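Local coordinates for short-chain dehydrogenase/reductase SDR (PDB 5IG2), which binds NAD and is probably an oxidoreductase that acts on CH-OH groups of its substrates with the dinucleotide as hydride acceptor, at residues P135-Q140 and A144-T149; V92-N97 and E251-R256; V18-G23 and Q79-A84; H169-L174 and C191-P196. One frame throughout, in Å; residues are numbered along the deposited sequence.

Contact 1: residues P135-Q140 and A144-T149; sequences PIMLGQ and AHIVNT. With NAD (nicotinamide-adenine-dinucleotide), chain F.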
# COMPACT_ATOMS: atom_id res chain seq x y z
N PRO B 135 -53.67 6.78 40.66
CA PRO B 135 -54.34 5.94 41.68
C PRO B 135 -53.63 4.62 41.91
O PRO B 135 -53.56 4.15 43.05
CB PRO B 135 -55.75 5.73 41.10
CG PRO B 135 -55.93 6.82 40.12
CD PRO B 135 -54.57 7.08 39.54
N ILE B 136 -53.12 4.01 40.84
CA ILE B 136 -52.37 2.76 41.00
C ILE B 136 -51.16 2.98 41.89
O ILE B 136 -50.91 2.23 42.83
CB ILE B 136 -51.96 2.21 39.62
CG1 ILE B 136 -53.19 1.86 38.79
CG2 ILE B 136 -51.05 1.00 39.78
CD1 ILE B 136 -52.87 1.64 37.31
N MET B 137 -50.40 4.04 41.61
CA MET B 137 -49.20 4.31 42.39
C MET B 137 -49.54 4.64 43.84
O MET B 137 -48.84 4.20 44.76
CB MET B 137 -48.41 5.46 41.76
CG MET B 137 -47.83 5.12 40.41
SD MET B 137 -47.12 6.60 39.67
CE MET B 137 -46.15 5.86 38.36
N LEU B 138 -50.58 5.44 44.06
CA LEU B 138 -50.97 5.78 45.42
C LEU B 138 -51.38 4.53 46.21
O LEU B 138 -51.09 4.42 47.40
CB LEU B 138 -52.10 6.81 45.41
CG LEU B 138 -51.70 8.19 44.88
CD1 LEU B 138 -52.92 9.03 44.57
CD2 LEU B 138 -50.82 8.89 45.90
N GLY B 139 -52.05 3.59 45.55
CA GLY B 139 -52.50 2.39 46.25
C GLY B 139 -51.41 1.41 46.60
O GLY B 139 -51.64 0.51 47.42
N GLN B 140 -50.22 1.55 46.01
CA GLN B 140 -49.14 0.59 46.24
C GLN B 140 -48.41 0.80 47.56
O GLN B 140 -47.76 -0.13 48.04
CB GLN B 140 -48.14 0.63 45.08
CG GLN B 140 -48.68 0.02 43.79
CD GLN B 140 -47.76 0.23 42.59
OE1 GLN B 140 -47.96 -0.39 41.54
NE2 GLN B 140 -46.78 1.11 42.73
N ALA B 144 -42.97 6.16 44.26
CA ALA B 144 -43.28 6.20 42.84
C ALA B 144 -43.16 7.64 42.37
O ALA B 144 -43.15 8.57 43.18
CB ALA B 144 -44.68 5.64 42.55
N HIS B 145 -43.07 7.81 41.05
CA HIS B 145 -42.78 9.13 40.50
C HIS B 145 -43.31 9.22 39.07
O HIS B 145 -43.15 8.28 38.29
CB HIS B 145 -41.27 9.42 40.54
CG HIS B 145 -40.92 10.87 40.67
ND1 HIS B 145 -40.94 11.54 41.87
CD2 HIS B 145 -40.52 11.78 39.75
CE1 HIS B 145 -40.57 12.79 41.69
NE2 HIS B 145 -40.31 12.96 40.41
N ILE B 146 -43.93 10.35 38.75
CA ILE B 146 -44.46 10.65 37.43
C ILE B 146 -43.67 11.80 36.82
O ILE B 146 -43.56 12.87 37.44
CB ILE B 146 -45.96 11.01 37.51
CG1 ILE B 146 -46.76 9.82 38.06
CG2 ILE B 146 -46.45 11.53 36.14
CD1 ILE B 146 -48.17 10.17 38.44
N VAL B 147 -43.15 11.60 35.61
CA VAL B 147 -42.43 12.64 34.89
C VAL B 147 -43.21 12.99 33.64
O VAL B 147 -43.46 12.12 32.79
CB VAL B 147 -41.01 12.20 34.52
CG1 VAL B 147 -40.35 13.32 33.75
CG2 VAL B 147 -40.21 11.83 35.77
N ASN B 148 -43.57 14.27 33.51
CA ASN B 148 -44.25 14.78 32.33
C ASN B 148 -43.27 15.60 31.49
O ASN B 148 -42.62 16.51 32.02
CB ASN B 148 -45.45 15.64 32.72
CG ASN B 148 -46.52 14.85 33.44
OD1 ASN B 148 -46.61 13.62 33.28
ND2 ASN B 148 -47.33 15.53 34.24
N THR B 149 -43.18 15.28 30.20
CA THR B 149 -42.33 16.05 29.30
C THR B 149 -43.10 17.25 28.78
O THR B 149 -44.06 17.10 28.02
CB THR B 149 -41.84 15.21 28.12
OG1 THR B 149 -41.23 14.01 28.61
CG2 THR B 149 -40.83 16.03 27.31
PA NAD F . -39.91 11.85 18.76
O1A NAD F . -40.71 12.05 17.53
O2A NAD F . -38.49 11.31 18.49
O5B NAD F . -40.61 10.90 19.83
C5B NAD F . -41.99 11.10 20.19
C4B NAD F . -42.68 9.78 20.04
O4B NAD F . -44.07 9.91 20.42
C3B NAD F . -42.68 9.19 18.62
O3B NAD F . -42.12 7.88 18.60
C2B NAD F . -44.16 9.15 18.23
O2B NAD F . -44.49 8.02 17.43
C1B NAD F . -44.82 9.05 19.60
N9A NAD F . -46.22 9.47 19.62
C8A NAD F . -46.79 10.52 18.96
N7A NAD F . -48.09 10.58 19.08
C5A NAD F . -48.40 9.50 19.88
C6A NAD F . -49.63 9.00 20.37
N6A NAD F . -50.82 9.50 20.03
N1A NAD F . -49.58 7.92 21.18
C2A NAD F . -48.39 7.37 21.46
N3A NAD F . -47.18 7.74 21.04
C4A NAD F . -47.26 8.81 20.24
O3 NAD F . -39.79 13.22 19.56
PN NAD F . -39.21 13.57 21.01
O1N NAD F . -38.49 12.40 21.56
O2N NAD F . -38.51 14.86 20.88
O5D NAD F . -40.59 13.79 21.78
C5D NAD F . -40.74 13.44 23.17
C4D NAD F . -41.31 14.63 23.90
O4D NAD F . -40.30 15.67 24.03
C3D NAD F . -42.52 15.30 23.24
O3D NAD F . -43.50 15.59 24.23
C2D NAD F . -41.94 16.60 22.69
O2D NAD F . -42.95 17.60 22.59
C1D NAD F . -40.91 16.90 23.77
N1N NAD F . -39.82 17.93 23.43
C2N NAD F . -38.99 17.68 22.40
C3N NAD F . -37.97 18.56 22.10
C7N NAD F . -36.92 18.28 21.07
O7N NAD F . -36.25 19.23 20.62
N7N NAD F . -36.82 17.05 20.60
C4N NAD F . -37.83 19.70 22.88
C5N NAD F . -38.68 19.92 23.95
C6N NAD F . -39.69 19.02 24.21
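Met137 carries this contact from the helix side, laying its thioether over Ala144 and Ile146 of the strand that follows. Its CG stands anti to the carbonyl carbon (chi1 -67°) and the chain beyond is extended, which carries SD and CE along the strand rather than back over the helix. The methyl of Ala144 sits under the root of this chain, with CB of Met137 3.8 Å from CB of Ala144. Further out, SD of Met137 lies 3.6 Å from CG1 of Ile146, and the two side chains cross obliquely. The terminal CE of Met137 ends near the backbone, 3.9 Å from O of His145, whereas the imidazole of His145 leaves from the other face of the strand and bonds through NE2 to Ser192 OG. Helix 112-140 and strand 144-149 run nearly antiparallel here, their local axes 9.1 Å apart at an angle of 161°, with only three residues joining them. Leu95 and Val189, on the neighbouring strands, extend the apolar bed around Met137. At the far end of the strand CG2 of Thr149 comes within 3.3 Å of O4D of NAD, while its OG1 bonds to Asn98. Between the two segments the side-chain contacts are apolar, a buried thioether set against methyl and methylene groups with only its CE methyl near a backbone carbonyl, and the packing rests on dispersion and burial rather than directed bonds.

Contact 2: residues V92-N97 and E251-R256; sequences VHLLFN and EAIAER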
# COMPACT_ATOMS: atom_id res chain seq x y z
N VAL B 92 -46.27 -0.46 39.03
CA VAL B 92 -45.75 0.65 38.24
C VAL B 92 -45.11 1.65 39.20
O VAL B 92 -45.77 2.14 40.11
CB VAL B 92 -46.85 1.35 37.41
CG1 VAL B 92 -46.25 2.49 36.61
CG2 VAL B 92 -47.55 0.35 36.50
N HIS B 93 -43.82 1.93 39.00
CA HIS B 93 -43.11 2.84 39.89
C HIS B 93 -42.72 4.15 39.24
O HIS B 93 -42.64 5.17 39.93
CB HIS B 93 -41.84 2.18 40.43
CG HIS B 93 -42.12 0.95 41.22
ND1 HIS B 93 -41.91 -0.31 40.72
CD2 HIS B 93 -42.62 0.78 42.47
CE1 HIS B 93 -42.24 -1.21 41.63
NE2 HIS B 93 -42.67 -0.57 42.70
N LEU B 94 -42.47 4.14 37.94
CA LEU B 94 -42.04 5.32 37.21
C LEU B 94 -42.89 5.44 35.95
O LEU B 94 -43.00 4.48 35.19
CB LEU B 94 -40.55 5.20 36.86
CG LEU B 94 -39.77 6.42 36.42
CD1 LEU B 94 -40.05 7.60 37.33
CD2 LEU B 94 -38.29 6.07 36.41
N LEU B 95 -43.48 6.62 35.75
CA LEU B 95 -44.28 6.88 34.56
C LEU B 95 -43.72 8.10 33.85
O LEU B 95 -43.59 9.16 34.46
CB LEU B 95 -45.76 7.12 34.91
CG LEU B 95 -46.63 7.60 33.74
CD1 LEU B 95 -46.75 6.52 32.66
CD2 LEU B 95 -48.01 8.03 34.22
N PHE B 96 -43.39 7.94 32.57
CA PHE B 96 -42.95 9.05 31.72
C PHE B 96 -44.08 9.35 30.74
O PHE B 96 -44.25 8.63 29.76
CB PHE B 96 -41.66 8.70 30.96
CG PHE B 96 -40.45 8.55 31.83
CD1 PHE B 96 -40.14 7.34 32.42
CD2 PHE B 96 -39.57 9.61 32.00
CE1 PHE B 96 -39.01 7.20 33.20
CE2 PHE B 96 -38.44 9.47 32.78
CZ PHE B 96 -38.15 8.26 33.38
N ASN B 97 -44.84 10.42 30.99
CA ASN B 97 -45.86 10.88 30.03
C ASN B 97 -45.14 11.78 29.03
O ASN B 97 -45.06 13.00 29.20
CB ASN B 97 -47.01 11.61 30.72
CG ASN B 97 -47.83 10.72 31.64
OD1 ASN B 97 -48.34 9.67 31.23
ND2 ASN B 97 -47.98 11.14 32.89
N GLU B 251 -31.15 11.73 36.99
CA GLU B 251 -30.53 12.40 38.13
C GLU B 251 -31.55 13.22 38.90
O GLU B 251 -31.57 13.20 40.14
CB GLU B 251 -29.37 13.28 37.66
CG GLU B 251 -28.14 12.51 37.23
CD GLU B 251 -27.09 13.38 36.56
OE1 GLU B 251 -27.35 14.59 36.33
OE2 GLU B 251 -26.00 12.86 36.24
N ALA B 252 -32.43 13.94 38.19
CA ALA B 252 -33.45 14.74 38.87
C ALA B 252 -34.43 13.84 39.63
O ALA B 252 -34.80 14.15 40.77
CB ALA B 252 -34.19 15.62 37.87
N ILE B 253 -34.88 12.75 39.00
CA ILE B 253 -35.78 11.82 39.68
C ILE B 253 -35.14 11.30 40.95
O ILE B 253 -35.79 11.21 42.00
CB ILE B 253 -36.15 10.64 38.75
CG1 ILE B 253 -36.88 11.12 37.49
CG2 ILE B 253 -36.99 9.63 39.51
CD1 ILE B 253 -37.00 10.00 36.45
N ALA B 254 -33.85 10.94 40.88
CA ALA B 254 -33.15 10.38 42.03
C ALA B 254 -33.26 11.29 43.24
O ALA B 254 -33.44 10.82 44.37
CB ALA B 254 -31.69 10.13 41.66
N GLU B 255 -33.17 12.60 43.03
CA GLU B 255 -33.28 13.58 44.10
C GLU B 255 -34.67 14.18 44.19
O GLU B 255 -34.89 15.13 44.97
CB GLU B 255 -32.22 14.67 43.93
CG GLU B 255 -32.22 15.33 42.57
CD GLU B 255 -31.05 16.28 42.38
OE1 GLU B 255 -31.26 17.52 42.44
OE2 GLU B 255 -29.92 15.79 42.16
N ARG B 256 -35.62 13.65 43.42
CA ARG B 256 -37.02 14.08 43.41
C ARG B 256 -37.14 15.58 43.17
O ARG B 256 -37.98 16.26 43.75
CB ARG B 256 -37.73 13.66 44.70
CG ARG B 256 -37.87 12.14 44.83
CD ARG B 256 -38.64 11.76 46.07
NE ARG B 256 -38.78 10.31 46.22
CZ ARG B 256 -37.87 9.52 46.77
NH1 ARG B 256 -36.72 10.02 47.21
NH2 ARG B 256 -38.08 8.21 46.88
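Ile253 rests its CD1 against both Phe96 and Leu94, two residues on one face of strand 94-97, and all the close packing gathers at this methyl. It lies 3.7 Å from CZ of Phe96, and the phenyl group takes it obliquely, near its CZ and CE2 corner. The ring reaches there because CG of Phe96 is anti to the carbonyl carbon (chi1 -68°), although its CB does not itself head for the helix. Leu94 is modelled in two conformers; in the one described, its CD1 meets CD1 of Ile253 tip to tip at 4.0 Å, a less certain contact. The phenyl ring is also stacked with Phe30, and Val147 of the next strand touches both Phe96 and Ile253.

Only side-chain ends bridge the gap, since even the nearest CA atoms, of Leu94 and Ile253, are 9.4 Å apart. The outer side is looser: Glu251 on the helix and Glu255 just past it are exposed, and Glu255 pairs with Arg257 in a salt bridge. Here the helix ends in a Schellman motif, with Arg256 at positive phi, its N bonded to Ile253 O at 2.8 Å, and Arg257 N bonded to Ala252 O. Packing of a late helix against the central parallel sheet in this way belongs to the Rossmann-type alpha/beta sandwich of short-chain dehydrogenases.

Contact 3: residues V18-G23 and Q79-A84; sequences VITGAG and QALADA. With NAD (nicotinamide-adenine-dinucleotide), chain F.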
# COMPACT_ATOMS: atom_id res chain seq x y z
N VAL B 18 -42.92 2.79 33.04
CA VAL B 18 -43.80 2.89 31.88
C VAL B 18 -43.42 4.15 31.13
O VAL B 18 -43.40 5.24 31.71
CB VAL B 18 -45.29 2.93 32.29
CG1 VAL B 18 -46.19 3.17 31.07
CG2 VAL B 18 -45.68 1.66 33.02
N ILE B 19 -43.11 4.01 29.84
CA ILE B 19 -42.63 5.12 29.03
C ILE B 19 -43.48 5.23 27.78
O ILE B 19 -43.57 4.27 27.00
CB ILE B 19 -41.15 4.96 28.64
CG1 ILE B 19 -40.28 4.83 29.89
CG2 ILE B 19 -40.70 6.13 27.77
CD1 ILE B 19 -38.96 4.12 29.61
N THR B 20 -44.09 6.39 27.57
CA THR B 20 -44.79 6.66 26.32
C THR B 20 -43.87 7.40 25.35
O THR B 20 -42.91 8.07 25.77
CB THR B 20 -46.08 7.46 26.57
OG1 THR B 20 -45.79 8.84 26.81
CG2 THR B 20 -46.80 6.90 27.79
N GLY B 21 -44.14 7.25 24.06
CA GLY B 21 -43.23 7.76 23.06
C GLY B 21 -41.90 7.02 23.03
O GLY B 21 -40.88 7.60 22.64
N ALA B 22 -41.90 5.76 23.45
CA ALA B 22 -40.68 4.98 23.63
C ALA B 22 -40.05 4.53 22.32
O ALA B 22 -38.93 3.99 22.35
CB ALA B 22 -40.97 3.77 24.52
N GLY B 23 -40.70 4.74 21.18
CA GLY B 23 -40.12 4.31 19.91
C GLY B 23 -39.00 5.17 19.38
O GLY B 23 -38.29 4.74 18.45
N GLN B 79 -55.57 3.13 29.66
CA GLN B 79 -55.99 2.15 30.66
C GLN B 79 -55.49 0.76 30.31
O GLN B 79 -55.06 0.00 31.19
CB GLN B 79 -57.51 2.16 30.80
CG GLN B 79 -58.02 1.19 31.86
CD GLN B 79 -57.60 1.57 33.27
OE1 GLN B 79 -57.95 2.64 33.78
NE2 GLN B 79 -56.85 0.68 33.93
N ALA B 80 -55.53 0.40 29.02
CA ALA B 80 -55.04 -0.91 28.60
C ALA B 80 -53.54 -1.04 28.84
O ALA B 80 -53.05 -2.13 29.15
CB ALA B 80 -55.38 -1.15 27.13
N LEU B 81 -52.81 0.06 28.69
CA LEU B 81 -51.37 0.06 28.95
C LEU B 81 -51.07 -0.21 30.42
O LEU B 81 -50.16 -0.98 30.74
CB LEU B 81 -50.78 1.40 28.51
CG LEU B 81 -49.29 1.62 28.77
CD1 LEU B 81 -48.45 0.63 27.95
CD2 LEU B 81 -48.88 3.06 28.50
N ALA B 82 -51.83 0.41 31.33
CA ALA B 82 -51.67 0.11 32.75
C ALA B 82 -51.99 -1.36 33.03
O ALA B 82 -51.27 -2.02 33.78
CB ALA B 82 -52.57 1.01 33.60
N ASP B 83 -53.06 -1.88 32.41
CA ASP B 83 -53.42 -3.28 32.62
C ASP B 83 -52.31 -4.22 32.15
O ASP B 83 -52.00 -5.22 32.81
CB ASP B 83 -54.72 -3.62 31.90
CG ASP B 83 -55.91 -2.81 32.40
OD1 ASP B 83 -55.83 -2.20 33.49
OD2 ASP B 83 -56.94 -2.78 31.69
N ALA B 84 -51.70 -3.91 31.00
CA ALA B 84 -50.59 -4.73 30.52
C ALA B 84 -49.38 -4.61 31.45
O ALA B 84 -48.68 -5.60 31.70
CB ALA B 84 -50.22 -4.33 29.10
PA NAD F . -39.91 11.85 18.76
O1A NAD F . -40.71 12.05 17.53
O2A NAD F . -38.49 11.31 18.49
O5B NAD F . -40.61 10.90 19.83
C5B NAD F . -41.99 11.10 20.19
C4B NAD F . -42.68 9.78 20.04
O4B NAD F . -44.07 9.91 20.42
C3B NAD F . -42.68 9.19 18.62
O3B NAD F . -42.12 7.88 18.60
C2B NAD F . -44.16 9.15 18.23
O2B NAD F . -44.49 8.02 17.43
C1B NAD F . -44.82 9.05 19.60
N9A NAD F . -46.22 9.47 19.62
C8A NAD F . -46.79 10.52 18.96
N7A NAD F . -48.09 10.58 19.08
C5A NAD F . -48.40 9.50 19.88
C6A NAD F . -49.63 9.00 20.37
N6A NAD F . -50.82 9.50 20.03
N1A NAD F . -49.58 7.92 21.18
C2A NAD F . -48.39 7.37 21.46
N3A NAD F . -47.18 7.74 21.04
C4A NAD F . -47.26 8.81 20.24
O3 NAD F . -39.79 13.22 19.56
PN NAD F . -39.21 13.57 21.01
O1N NAD F . -38.49 12.40 21.56
O2N NAD F . -38.51 14.86 20.88
O5D NAD F . -40.59 13.79 21.78
C5D NAD F . -40.74 13.44 23.17
C4D NAD F . -41.31 14.63 23.90
O4D NAD F . -40.30 15.67 24.03
C3D NAD F . -42.52 15.30 23.24
O3D NAD F . -43.50 15.59 24.23
C2D NAD F . -41.94 16.60 22.69
O2D NAD F . -42.95 17.60 22.59
C1D NAD F . -40.91 16.90 23.77
N1N NAD F . -39.82 17.93 23.43
C2N NAD F . -38.99 17.68 22.40
C3N NAD F . -37.97 18.56 22.10
C7N NAD F . -36.92 18.28 21.07
O7N NAD F . -36.25 19.23 20.62
N7N NAD F . -36.82 17.05 20.60
C4N NAD F . -37.83 19.70 22.88
C5N NAD F . -38.68 19.92 23.95
C6N NAD F . -39.69 19.02 24.21
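Apolar packing between Val18 and Leu81 joins strand 16-20 to helix 75-89. The two side chains approach tip to tip, CG1 of Val18 standing 3.7 Å from CD2 of Leu81. The isobutyl group of Leu81 reaches the sheet because chi1 is 177°, placing CG opposite the backbone N. Thr20, two residues along the strand, adds its methyl more distantly, its CG2 4.4 Å from CD2 of Leu81. Val42 and Ala44 of the adjoining strand also touch Leu81, which thus spans two strands of the sheet.

Polar interactions lie off this apolar centre. On the helix, NE2 of Gln79 gives a hydrogen bond of 3.1 Å to OD1 of Asp83, one turn on; the acceptor is close to the amide plane of Gln79, but the bond meets the carboxylate on its syn side, 35° out of plane. OG1 of Thr20 is turned to the backbone N atoms of Asn98 and Ala99, a pair of bonds that ties the end of this strand to the loop after strand 94-97.

Contact with the cofactor belongs to the loop beyond the strand. CA of Gly21 lies 3.5 Å from O4B of NAD, and the backbone there has a positive phi, which glycine readily adopts. Gly23 N bonds to Asp45 OD2, joining the turn to a residue that binds NAD. This first strand running into a glycine-rich turn beside the adenosine ribose is the dinucleotide-binding hallmark of the Rossmann fold.

Contact 4: residues H169-L174 and C191-P196; sequences HAVVSL and CSLLCP. With NAD (nicotinamide-adenine-dinucleotide), chain F.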
# COMPACT_ATOMS: atom_id res chain seq x y z
N HIS B 169 -47.56 24.77 27.85
CA HIS B 169 -47.87 25.53 29.06
C HIS B 169 -48.93 24.81 29.88
O HIS B 169 -48.91 24.87 31.12
CB HIS B 169 -48.33 26.95 28.70
CG HIS B 169 -47.22 27.87 28.30
ND1 HIS B 169 -46.81 28.93 29.08
CD2 HIS B 169 -46.41 27.88 27.21
CE1 HIS B 169 -45.82 29.56 28.49
NE2 HIS B 169 -45.55 28.94 27.35
N ALA B 170 -49.87 24.14 29.21
CA ALA B 170 -50.85 23.33 29.93
C ALA B 170 -50.16 22.20 30.71
O ALA B 170 -50.49 21.96 31.88
CB ALA B 170 -51.88 22.77 28.94
N VAL B 171 -49.20 21.51 30.09
CA VAL B 171 -48.46 20.45 30.79
C VAL B 171 -47.70 21.03 31.98
O VAL B 171 -47.69 20.45 33.07
CB VAL B 171 -47.52 19.71 29.82
CG1 VAL B 171 -46.63 18.67 30.57
CG2 VAL B 171 -48.32 19.03 28.71
N VAL B 172 -47.06 22.19 31.79
CA VAL B 172 -46.32 22.81 32.89
C VAL B 172 -47.22 23.02 34.10
O VAL B 172 -46.92 22.56 35.21
CB VAL B 172 -45.69 24.14 32.43
CG1 VAL B 172 -45.21 24.92 33.65
CG2 VAL B 172 -44.50 23.89 31.48
N SER B 173 -48.36 23.70 33.90
CA SER B 173 -49.19 24.05 35.04
C SER B 173 -49.91 22.84 35.62
O SER B 173 -50.10 22.75 36.84
CB SER B 173 -50.21 25.12 34.66
OG SER B 173 -51.01 25.42 35.78
N LEU B 174 -50.34 21.90 34.77
CA LEU B 174 -50.99 20.71 35.33
C LEU B 174 -50.00 19.94 36.19
O LEU B 174 -50.37 19.39 37.23
CB LEU B 174 -51.59 19.82 34.24
CG LEU B 174 -50.78 18.84 33.39
CD1 LEU B 174 -50.47 17.54 34.12
CD2 LEU B 174 -51.53 18.54 32.11
N CYS B 191 -43.59 13.90 41.58
CA CYS B 191 -43.61 14.14 40.15
C CYS B 191 -42.54 15.17 39.77
O CYS B 191 -42.03 15.90 40.62
CB CYS B 191 -45.00 14.59 39.69
SG CYS B 191 -45.53 16.19 40.31
N SER B 192 -42.20 15.18 38.48
CA SER B 192 -41.21 16.11 37.94
C SER B 192 -41.68 16.61 36.58
O SER B 192 -42.49 15.98 35.90
CB SER B 192 -39.82 15.48 37.79
OG SER B 192 -39.30 15.03 39.03
N LEU B 193 -41.11 17.74 36.17
CA LEU B 193 -41.51 18.44 34.96
C LEU B 193 -40.26 18.65 34.11
O LEU B 193 -39.36 19.40 34.50
CB LEU B 193 -42.17 19.78 35.31
CG LEU B 193 -42.56 20.72 34.16
CD1 LEU B 193 -43.60 20.07 33.24
CD2 LEU B 193 -43.04 22.07 34.70
N LEU B 194 -40.21 18.01 32.94
CA LEU B 194 -39.05 18.05 32.06
C LEU B 194 -39.25 19.10 30.96
O LEU B 194 -40.21 19.00 30.18
CB LEU B 194 -38.80 16.67 31.45
CG LEU B 194 -37.69 16.55 30.42
CD1 LEU B 194 -36.34 16.91 31.04
CD2 LEU B 194 -37.66 15.14 29.86
N CYS B 195 -38.34 20.08 30.88
CA CYS B 195 -38.46 21.22 29.96
C CYS B 195 -37.20 21.40 29.12
O CYS B 195 -36.40 22.32 29.37
CB CYS B 195 -38.76 22.50 30.73
SG CYS B 195 -40.32 22.48 31.66
N PRO B 196 -37.00 20.58 28.09
CA PRO B 196 -35.79 20.69 27.27
C PRO B 196 -35.94 21.71 26.16
O PRO B 196 -37.04 22.08 25.75
CB PRO B 196 -35.64 19.28 26.66
CG PRO B 196 -36.69 18.43 27.34
CD PRO B 196 -37.76 19.37 27.77
PA NAD F . -39.91 11.85 18.76
O1A NAD F . -40.71 12.05 17.53
O2A NAD F . -38.49 11.31 18.49
O5B NAD F . -40.61 10.90 19.83
C5B NAD F . -41.99 11.10 20.19
C4B NAD F . -42.68 9.78 20.04
O4B NAD F . -44.07 9.91 20.42
C3B NAD F . -42.68 9.19 18.62
O3B NAD F . -42.12 7.88 18.60
C2B NAD F . -44.16 9.15 18.23
O2B NAD F . -44.49 8.02 17.43
C1B NAD F . -44.82 9.05 19.60
N9A NAD F . -46.22 9.47 19.62
C8A NAD F . -46.79 10.52 18.96
N7A NAD F . -48.09 10.58 19.08
C5A NAD F . -48.40 9.50 19.88
C6A NAD F . -49.63 9.00 20.37
N6A NAD F . -50.82 9.50 20.03
N1A NAD F . -49.58 7.92 21.18
C2A NAD F . -48.39 7.37 21.46
N3A NAD F . -47.18 7.74 21.04
C4A NAD F . -47.26 8.81 20.24
O3 NAD F . -39.79 13.22 19.56
PN NAD F . -39.21 13.57 21.01
O1N NAD F . -38.49 12.40 21.56
O2N NAD F . -38.51 14.86 20.88
O5D NAD F . -40.59 13.79 21.78
C5D NAD F . -40.74 13.44 23.17
C4D NAD F . -41.31 14.63 23.90
O4D NAD F . -40.30 15.67 24.03
C3D NAD F . -42.52 15.30 23.24
O3D NAD F . -43.50 15.59 24.23
C2D NAD F . -41.94 16.60 22.69
O2D NAD F . -42.95 17.60 22.59
C1D NAD F . -40.91 16.90 23.77
N1N NAD F . -39.82 17.93 23.43
C2N NAD F . -38.99 17.68 22.40
C3N NAD F . -37.97 18.56 22.10
C7N NAD F . -36.92 18.28 21.07
O7N NAD F . -36.25 19.23 20.62
N7N NAD F . -36.82 17.05 20.60
C4N NAD F . -37.83 19.70 22.88
C5N NAD F . -38.68 19.92 23.95
C6N NAD F . -39.69 19.02 24.21
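Trans first torsions on both sides bring Val172 and Leu193 together: CG1 of Val172 is anti to the backbone N (chi1 167°), and CG of Leu193 likewise (chi1 175°), which directs the leucine branches toward the helix. The two side chains cross at about a right angle. CD2 of Leu193 lies 3.7 Å from CG1 of Val172, and CD1 of Leu193 is 4.3 Å from CG1 of Val171. Both methyls of Leu193 also come close to CA of Val172, CD2 at 3.8 Å and CD1 at 3.9 Å. Helix 162-185 links strands 144-149 and 189-194 in a beta-alpha-beta unit of the Rossmann fold, and the contact fastens that helix to the second of its strands. Past the end of the strand the packing thins: SG of Cys195 is 4.4 Å from CG2 of Val172. The next residue enters the cofactor site, O of Pro196 lying 3.3 Å from C5N of the nicotinamide ring, with CD of Pro196 4.0 Å from the same atom. Val172 is also packed on by Arg273 of the second subunit. On another side of the helix, Ser173 OG is hydrogen-bonded to Ser157 OG of that subunit.

Overall arrangement
All four contacts fix helices to one parallel sheet, whose neighbouring strands 16-20, 94-97, 144-149 and 189-194 supply contacts 3, 2, 1 and 4 in turn. Strand pairing joins them directly: Leu94 O lies 2.7 Å from Val18 N, Val147 N 2.7 Å from Leu95 O, and Ile146 O 2.9 Å from Ser192 N. Contacts 1 and 2 have centres about 9 Å apart, contacts 3 and 4 about 19 Å. Along NAD, contact 3 meets the adenosine ribose, contact 1 the nicotinamide ribose and contact 4 the nicotinamide ring; contact 2 stands back, with the Phe96 side chain about 9 Å from the cofactor. Contacts 1 and 4 also reach the second subunit.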